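Local coordinates for UTP--glucose-1-phosphate uridylyltransferase YngB (Bacillus subtilis, PDB 7O2N), which catalyses the formation of UDP-glucose and diphosphate from UTP and glucose 1-phosphate, feeding glycolipid synthesis and wall teichoic acid glucosylation, at residues I121-F126 and L209-F214; A24-M29 and R59-I64; V8-G13 and V128-D133. All coordinates share one frame; numbering follows the deposited sequence.

Contact 1. Residues I121-F126 and L209-F214; sequences IGDEPF and LNSSIF
Leu209 and Phe126 form a hydrogen-bonded antiparallel pair: Leu209 N donates to Phe126 O at 2.7 Å, and Phe126 N returns a bond to Leu209 O at 2.8 Å. The Leu209 side chain lays CB over one face of the Phe126 ring, toward its rim, 4.0 Å from the centroid. Phe126 keeps CG between its backbone N and carbonyl carbon (chi1 56°), which swings the ring across toward the other segment; Ile121 CD1 sits over the centre of the opposite face. Next along, Ser211 OG gives a 2.7 Å bond to Glu124 O from above the carbonyl plane. Strand 206-210 is the antiparallel member of the nucleotidyltransferase sheet (order 3-2-1-4-6-5-7), running against strand 125-129 and leading into helix 213-219. Replacing Phe126 by an alanine here is likely to open a gap between Leu209 and Ile121 and to take its aromatic neighbour from Phe214. At the helix start, Ile213 CG2 meets the ring edge at Phe126 CZ, 3.7 Å away. Phe214 follows with its plane only 6° from that of Phe126, but slid so far that the rings barely overlap; Ile121 CG1 meets its edge in plane, 3.5 Å from Phe214 CE2.

Contact 2. Residues A24-M29 and R59-I64; sequences AQPKEM and RNKRSI
The signature loop that follows the first strand of the nucleotidyltransferase fold, with its Pro-Lys-Glu-Met run, meets the start of helix 62-67 here, Pro26, Glu28 and Met29 facing Lys61, Ser63 and Ile64. In relatives this loop borders the nucleotide site. Pro26 turns its ring toward the helix start: CD lies 3.5 Å from Ser63 OG, and CG lies 4.0 Å from Lys61 CA. Two residues on, Glu28 and Lys61 cross at about a right angle. The lysine chain runs extended beyond CG, while the glutamate bends at chi2 (-81°), and the salt bridge from Lys61 NZ to Glu28 OE2 measures 2.6 Å, the ammonium coming from well above the carboxylate plane. Glu28 CG also rests against Ile64 CD1 at 3.7 Å. Met29, bent at chi2 and chi3, brings SD across Ile64, 3.9 Å from CG1, with its own CG 3.4 Å from Ser63 OG. Gln25 and Ser63 also pack on Gln25 of the second subunit. Lys61 NZ also bonds to Ala11 O and Gly13 O, so one ammonium gathers a carboxylate and two carbonyls, and that probably helps fix the loop's path between strand 6-11 and this turn.

Contact 3. Residues V8-G13 and V128-D133; sequences VIPAAG and VLLGDD
Val8 O accepts a 3.2 Å hydrogen bond from Leu129 N. The same oxygen is approached by Val128 CA at 3.5 Å in a CA-H...O contact, and by Val128 CG1 at 3.7 Å; that methyl lies anti to its own backbone N (chi1 172°), which brings it up beside the carbonyl. Val8 and Val128 are a parallel bridge pair whose side chains share one face of the sheet, with Val8 CB 4.3 Å from Val128 CG2. At the next pairing position Pro10 has no N-H to offer Leu129 O, and its ring carbon CD stands 3.6 Å from that oxygen, with Ile9 CG2 also beside it. The Pro10 and Leu130 side chains cross obliquely, CG of the first 3.9 Å from CD2 of the second, a last apolar touch before the chains part. Further along, both segments lead into loops that in this family frame the nucleotide-sugar site. The pair lies at the middle of the Rossmann-like sheet: strand 52-57 bonds to strand 6-11 through Leu54 and Ile56, and Tyr207 bonds to Val128. Ile9 and Leu129 lean on helix 37-47, while Val8 touches Ile56 and Ala117.

Contact 3 is the buried core of the three, its centre about 6 Å from that of the chain, a parallel strand pair with aliphatic side chains. Contact 1, partly buried, lies about 19 Å from that centre, toward the other end of shared strand 125-129; it pairs antiparallel, brings aromatic rings, and touches contact 3 where Phe126 packs on Val8. Contact 2, also buried, sets a loop against a helix start beside the second subunit, and its chemistry mixes a salt bridge with apolar contacts of Pro26, Met29 and Ile64. It nests within the chain loop contact 3 closes, joined to it by Lys61. Contacts 1 and 2 stay about 17 Å apart at their nearest atoms.

Contact 1. Residues I121-F126 and L209-F214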
loop_
_atom_site.group_PDB
_atom_site.type_symbol
_atom_site.label_atom_id
_atom_site.label_comp_id
_atom_site.label_asym_id
_atom_site.label_seq_id
_atom_site.Cartn_x
_atom_site.Cartn_y
_atom_site.Cartn_z
ATOM N N ILE A 121 26.451 11.264 13.229
ATOM C CA ILE A 121 26.398 10.885 14.638
ATOM C C ILE A 121 27.707 11.303 15.298
ATOM O O ILE A 121 27.744 11.722 16.448
ATOM C CB ILE A 121 26.026 9.396 14.881
ATOM C CG1 ILE A 121 26.965 8.412 14.188
ATOM C CG2 ILE A 121 24.562 9.105 14.536
ATOM C CD1 ILE A 121 26.202 7.410 13.372
ATOM N N GLY A 122 28.779 11.206 14.518
ATOM C CA GLY A 122 30.082 11.655 14.954
ATOM C C GLY A 122 30.573 10.812 16.116
ATOM O O GLY A 122 31.070 9.713 15.889
ATOM N N ASP A 123 30.402 11.337 17.337
ATOM C CA ASP A 123 31.006 10.684 18.481
ATOM C C ASP A 123 29.985 10.432 19.581
ATOM O O ASP A 123 30.073 10.978 20.684
ATOM C CB ASP A 123 32.291 11.357 18.951
ATOM C CG ASP A 123 33.255 10.293 19.433
ATOM O OD1 ASP A 123 33.852 9.615 18.559
ATOM O OD2 ASP A 123 33.328 10.079 20.666
ATOM N N GLU A 124 29.033 9.560 19.247
ATOM C CA GLU A 124 28.020 9.089 20.172
ATOM C C GLU A 124 27.841 7.581 19.973
ATOM O O GLU A 124 28.384 6.969 19.051
ATOM C CB GLU A 124 26.695 9.811 19.922
ATOM C CG GLU A 124 26.682 11.290 20.230
ATOM C CD GLU A 124 25.407 11.970 19.748
ATOM O OE1 GLU A 124 25.338 12.342 18.553
ATOM O OE2 GLU A 124 24.466 12.116 20.560
ATOM N N PRO A 125 27.105 6.904 20.872
ATOM C CA PRO A 125 26.502 5.629 20.504
ATOM C C PRO A 125 25.241 5.931 19.688
ATOM O O PRO A 125 24.506 6.867 19.977
ATOM C CB PRO A 125 26.190 5.041 21.884
ATOM C CG PRO A 125 25.870 6.260 22.746
ATOM C CD PRO A 125 26.837 7.315 22.262
ATOM N N PHE A 126 24.985 5.129 18.656
ATOM C CA PHE A 126 23.779 5.330 17.863
ATOM C C PHE A 126 23.037 4.011 17.668
ATOM O O PHE A 126 23.613 2.943 17.861
ATOM C CB PHE A 126 24.122 5.907 16.488
ATOM C CG PHE A 126 25.107 5.096 15.672
ATOM C CD1 PHE A 126 26.429 4.956 16.079
ATOM C CD2 PHE A 126 24.724 4.512 14.468
ATOM C CE1 PHE A 126 27.337 4.247 15.298
ATOM C CE2 PHE A 126 25.627 3.793 13.694
ATOM C CZ PHE A 126 26.935 3.667 14.110
ATOM N N LEU A 209 25.195 0.899 18.537
ATOM C CA LEU A 209 26.600 0.839 18.165
ATOM C C LEU A 209 27.389 2.009 18.750
ATOM O O LEU A 209 26.827 3.022 19.180
ATOM C CB LEU A 209 26.713 0.828 16.636
ATOM C CG LEU A 209 26.114 -0.383 15.937
ATOM C CD1 LEU A 209 26.502 -0.371 14.463
ATOM C CD2 LEU A 209 26.580 -1.671 16.602
ATOM N N ASN A 210 28.715 1.837 18.749
ATOM C CA ASN A 210 29.619 2.880 19.204
ATOM C C ASN A 210 30.289 3.513 17.992
ATOM O O ASN A 210 30.452 2.865 16.953
ATOM C CB ASN A 210 30.626 2.347 20.229
ATOM C CG ASN A 210 30.040 2.279 21.620
ATOM O OD1 ASN A 210 30.147 1.256 22.290
ATOM N ND2 ASN A 210 29.388 3.355 22.035
ATOM N N SER A 211 30.648 4.793 18.153
ATOM C CA SER A 211 31.432 5.542 17.185
ATOM C C SER A 211 32.591 4.686 16.678
ATOM O O SER A 211 32.852 4.652 15.474
ATOM C CB SER A 211 31.938 6.783 17.826
ATOM O OG SER A 211 31.098 7.154 18.912
ATOM N N SER A 212 33.267 3.991 17.612
ATOM C CA SER A 212 34.347 3.053 17.325
ATOM C C SER A 212 34.056 2.281 16.046
ATOM O O SER A 212 34.939 2.118 15.216
ATOM C CB SER A 212 34.559 2.098 18.464
ATOM O OG SER A 212 33.771 2.485 19.586
ATOM N N ILE A 213 32.799 1.838 15.903
ATOM C CA ILE A 213 32.389 0.926 14.848
ATOM C C ILE A 213 32.729 1.499 13.472
ATOM O O ILE A 213 32.766 0.764 12.483
ATOM C CB ILE A 213 30.898 0.545 14.992
ATOM C CG1 ILE A 213 30.611 -0.859 14.462
ATOM C CG2 ILE A 213 29.972 1.578 14.382
ATOM C CD1 ILE A 213 31.245 -1.955 15.297
ATOM N N PHE A 214 33.002 2.808 13.420
ATOM C CA PHE A 214 33.271 3.460 12.146
ATOM C C PHE A 214 34.628 3.028 11.602
ATOM O O PHE A 214 34.715 2.532 10.478
ATOM C CB PHE A 214 33.052 4.969 12.239
ATOM C CG PHE A 214 31.588 5.312 12.250
ATOM C CD1 PHE A 214 30.743 4.806 11.264
ATOM C CD2 PHE A 214 31.050 6.112 13.248
ATOM C CE1 PHE A 214 29.384 5.085 11.271
ATOM C CE2 PHE A 214 29.691 6.388 13.255
ATOM C CZ PHE A 214 28.861 5.876 12.270
#

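Contact 2. Residues A24-M29 and R59-I64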
loop_
_atom_site.group_PDB
_atom_site.type_symbol
_atom_site.label_atom_id
_atom_site.label_comp_id
_atom_site.label_asym_id
_atom_site.label_seq_id
_atom_site.Cartn_x
_atom_site.Cartn_y
_atom_site.Cartn_z
ATOM N N ALA A 24 6.947 2.120 -9.028
ATOM C CA ALA A 24 7.214 3.549 -9.120
ATOM C C ALA A 24 7.105 4.198 -7.752
ATOM O O ALA A 24 6.984 5.417 -7.666
ATOM C CB ALA A 24 6.283 4.241 -10.096
ATOM N N GLN A 25 7.133 3.385 -6.694
ATOM C CA GLN A 25 7.083 3.973 -5.373
ATOM C C GLN A 25 7.818 3.088 -4.371
ATOM O O GLN A 25 7.913 1.879 -4.541
ATOM C CB GLN A 25 5.642 4.334 -5.037
ATOM C CG GLN A 25 4.738 3.139 -4.837
ATOM C CD GLN A 25 3.311 3.599 -4.702
ATOM O OE1 GLN A 25 3.015 4.809 -4.767
ATOM N NE2 GLN A 25 2.425 2.618 -4.528
ATOM N N PRO A 26 8.338 3.668 -3.276
ATOM C CA PRO A 26 9.239 2.955 -2.372
ATOM C C PRO A 26 8.575 1.880 -1.527
ATOM O O PRO A 26 7.437 2.025 -1.082
ATOM C CB PRO A 26 9.699 4.038 -1.397
ATOM C CG PRO A 26 9.355 5.334 -2.107
ATOM C CD PRO A 26 8.075 5.043 -2.855
ATOM N N LYS A 27 9.341 0.819 -1.289
ATOM C CA LYS A 27 8.976 -0.297 -0.438
ATOM C C LYS A 27 8.516 0.226 0.918
ATOM O O LYS A 27 7.512 -0.254 1.435
ATOM C CB LYS A 27 10.199 -1.220 -0.369
ATOM C CG LYS A 27 10.167 -2.333 0.667
ATOM C CD LYS A 27 11.278 -2.245 1.706
ATOM C CE LYS A 27 12.641 -2.585 1.138
ATOM N NZ LYS A 27 13.492 -3.251 2.153
ATOM N N GLU A 28 9.215 1.244 1.452
ATOM C CA GLU A 28 9.028 1.626 2.841
ATOM C C GLU A 28 7.766 2.461 3.036
ATOM O O GLU A 28 7.353 2.699 4.180
ATOM C CB GLU A 28 10.280 2.209 3.502
ATOM C CG GLU A 28 11.266 2.819 2.528
ATOM C CD GLU A 28 12.226 1.905 1.765
ATOM O OE1 GLU A 28 13.224 1.439 2.366
ATOM O OE2 GLU A 28 11.989 1.678 0.567
ATOM N N MET A 29 7.138 2.859 1.922
ATOM C CA MET A 29 5.904 3.630 1.990
ATOM C C MET A 29 4.693 2.717 1.870
ATOM O O MET A 29 3.578 3.174 2.006
ATOM C CB MET A 29 5.824 4.693 0.889
ATOM C CG MET A 29 6.747 5.874 1.079
ATOM S SD MET A 29 6.545 6.665 2.701
ATOM C CE MET A 29 5.036 7.581 2.420
ATOM N N ARG A 59 17.215 7.192 -5.023
ATOM C CA ARG A 59 16.517 7.949 -6.053
ATOM C C ARG A 59 15.019 7.664 -5.988
ATOM O O ARG A 59 14.592 6.558 -5.645
ATOM C CB ARG A 59 17.084 7.597 -7.428
ATOM C CG ARG A 59 18.184 8.536 -7.911
ATOM C CD ARG A 59 19.158 7.957 -8.938
ATOM N NE ARG A 59 20.528 7.693 -8.492
ATOM C CZ ARG A 59 20.917 6.631 -7.781
ATOM N NH1 ARG A 59 20.037 5.712 -7.416
ATOM N NH2 ARG A 59 22.182 6.491 -7.425
ATOM N N ASN A 60 14.233 8.688 -6.343
ATOM C CA ASN A 60 12.774 8.646 -6.387
ATOM C C ASN A 60 12.203 8.091 -5.089
ATOM O O ASN A 60 11.273 7.293 -5.137
ATOM C CB ASN A 60 12.215 7.809 -7.542
ATOM C CG ASN A 60 13.083 7.859 -8.782
ATOM O OD1 ASN A 60 14.128 7.207 -8.861
ATOM N ND2 ASN A 60 12.655 8.633 -9.763
ATOM N N LYS A 61 12.754 8.509 -3.948
ATOM C CA LYS A 61 12.125 8.174 -2.683
ATOM C C LYS A 61 11.659 9.442 -1.963
ATOM O O LYS A 61 11.645 9.471 -0.727
ATOM C CB LYS A 61 13.064 7.335 -1.814
ATOM C CG LYS A 61 13.471 6.030 -2.466
ATOM C CD LYS A 61 13.978 5.026 -1.472
ATOM C CE LYS A 61 13.984 3.623 -2.041
ATOM N NZ LYS A 61 13.896 2.627 -0.954
ATOM N N ARG A 62 11.262 10.458 -2.751
ATOM C CA ARG A 62 10.821 11.743 -2.235
ATOM C C ARG A 62 9.663 11.525 -1.267
ATOM O O ARG A 62 9.592 12.186 -0.237
ATOM C CB ARG A 62 10.437 12.724 -3.351
ATOM N N SER A 63 8.779 10.567 -1.568
ATOM C CA SER A 63 7.592 10.387 -0.750
ATOM C C SER A 63 7.902 10.155 0.735
ATOM O O SER A 63 7.105 10.555 1.590
ATOM C CB SER A 63 6.660 9.366 -1.322
ATOM O OG SER A 63 7.257 8.086 -1.429
ATOM N N ILE A 64 9.043 9.532 1.057
ATOM C CA ILE A 64 9.394 9.331 2.457
ATOM C C ILE A 64 9.588 10.694 3.127
ATOM O O ILE A 64 9.066 10.932 4.211
ATOM C CB ILE A 64 10.644 8.440 2.618
ATOM C CG1 ILE A 64 10.417 6.999 2.159
ATOM C CG2 ILE A 64 11.216 8.484 4.027
ATOM C CD1 ILE A 64 11.689 6.373 1.620
#

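Contact 3. Residues V8-G13 and V128-D133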
loop_
_atom_site.group_PDB
_atom_site.type_symbol
_atom_site.label_atom_id
_atom_site.label_comp_id
_atom_site.label_asym_id
_atom_site.label_seq_id
_atom_site.Cartn_x
_atom_site.Cartn_y
_atom_site.Cartn_z
ATOM N N VAL A 8 19.833 5.446 12.725
ATOM C CA VAL A 8 20.054 5.417 11.284
ATOM C C VAL A 8 19.138 4.387 10.635
ATOM O O VAL A 8 19.283 3.191 10.905
ATOM C CB VAL A 8 21.505 5.038 10.967
ATOM C CG1 VAL A 8 21.722 5.068 9.472
ATOM C CG2 VAL A 8 22.506 5.925 11.676
ATOM N N ILE A 9 18.231 4.842 9.760
ATOM C CA ILE A 9 17.380 3.910 9.024
ATOM C C ILE A 9 17.886 3.823 7.586
ATOM O O ILE A 9 17.751 4.797 6.848
ATOM C CB ILE A 9 15.913 4.379 9.040
ATOM C CG1 ILE A 9 15.451 4.785 10.435
ATOM C CG2 ILE A 9 14.997 3.344 8.424
ATOM C CD1 ILE A 9 14.101 5.467 10.436
ATOM N N PRO A 10 18.445 2.680 7.115
ATOM C CA PRO A 10 18.874 2.573 5.723
ATOM C C PRO A 10 17.588 2.309 4.941
ATOM O O PRO A 10 16.746 1.545 5.393
ATOM C CB PRO A 10 19.864 1.398 5.704
ATOM C CG PRO A 10 19.932 0.934 7.148
ATOM C CD PRO A 10 18.671 1.426 7.841
ATOM N N ALA A 11 17.412 3.003 3.816
ATOM C CA ALA A 11 16.199 2.868 3.030
ATOM C C ALA A 11 16.503 3.077 1.549
ATOM O O ALA A 11 15.808 3.850 0.898
ATOM C CB ALA A 11 15.173 3.867 3.490
ATOM N N ALA A 12 17.496 2.362 1.007
ATOM C CA ALA A 12 17.843 2.611 -0.375
ATOM C C ALA A 12 17.346 1.487 -1.284
ATOM O O ALA A 12 17.417 1.629 -2.507
ATOM C CB ALA A 12 19.320 2.831 -0.498
ATOM N N GLY A 13 16.813 0.410 -0.681
ATOM C CA GLY A 13 16.263 -0.745 -1.387
ATOM C C GLY A 13 15.320 -0.399 -2.543
ATOM O O GLY A 13 14.525 0.533 -2.468
ATOM N N VAL A 128 20.943 1.587 14.870
ATOM C CA VAL A 128 20.507 1.269 13.514
ATOM C C VAL A 128 19.219 0.445 13.584
ATOM O O VAL A 128 19.111 -0.466 14.408
ATOM C CB VAL A 128 21.597 0.503 12.752
ATOM C CG1 VAL A 128 21.079 0.002 11.414
ATOM C CG2 VAL A 128 22.856 1.347 12.594
ATOM N N LEU A 129 18.247 0.781 12.728
ATOM C CA LEU A 129 17.013 0.014 12.600
ATOM C C LEU A 129 16.762 -0.268 11.124
ATOM O O LEU A 129 16.283 0.622 10.419
ATOM C CB LEU A 129 15.820 0.810 13.142
ATOM C CG LEU A 129 16.013 1.527 14.470
ATOM C CD1 LEU A 129 14.990 2.644 14.614
ATOM C CD2 LEU A 129 15.886 0.556 15.629
ATOM N N LEU A 130 17.132 -1.473 10.662
ATOM C CA LEU A 130 16.649 -2.019 9.396
ATOM C C LEU A 130 15.146 -2.126 9.553
ATOM O O LEU A 130 14.642 -2.183 10.677
ATOM C CB LEU A 130 17.236 -3.419 9.152
ATOM C CG LEU A 130 18.717 -3.626 9.497
ATOM C CD1 LEU A 130 19.193 -4.988 9.025
ATOM C CD2 LEU A 130 19.577 -2.518 8.889
ATOM N N GLY A 131 14.410 -2.156 8.455
ATOM C CA GLY A 131 12.981 -2.105 8.706
ATOM C C GLY A 131 12.272 -3.394 8.331
ATOM O O GLY A 131 11.404 -3.356 7.467
ATOM N N ASP A 132 12.618 -4.507 8.980
ATOM C CA ASP A 132 12.205 -5.763 8.377
ATOM C C ASP A 132 11.121 -6.459 9.192
ATOM O O ASP A 132 10.632 -7.515 8.797
ATOM C CB ASP A 132 13.347 -6.622 7.814
ATOM C CG ASP A 132 14.474 -6.911 8.778
ATOM O OD1 ASP A 132 14.235 -6.822 10.007
ATOM O OD2 ASP A 132 15.584 -7.239 8.284
ATOM N N ASP A 133 10.690 -5.820 10.278
ATOM C CA ASP A 133 9.631 -6.403 11.083
ATOM C C ASP A 133 8.955 -5.296 11.885
ATOM O O ASP A 133 9.570 -4.277 12.164
ATOM C CB ASP A 133 10.205 -7.525 11.963
ATOM C CG ASP A 133 11.192 -7.024 13.013
ATOM O OD1 ASP A 133 10.750 -6.257 13.883
ATOM O OD2 ASP A 133 12.400 -7.347 12.914
#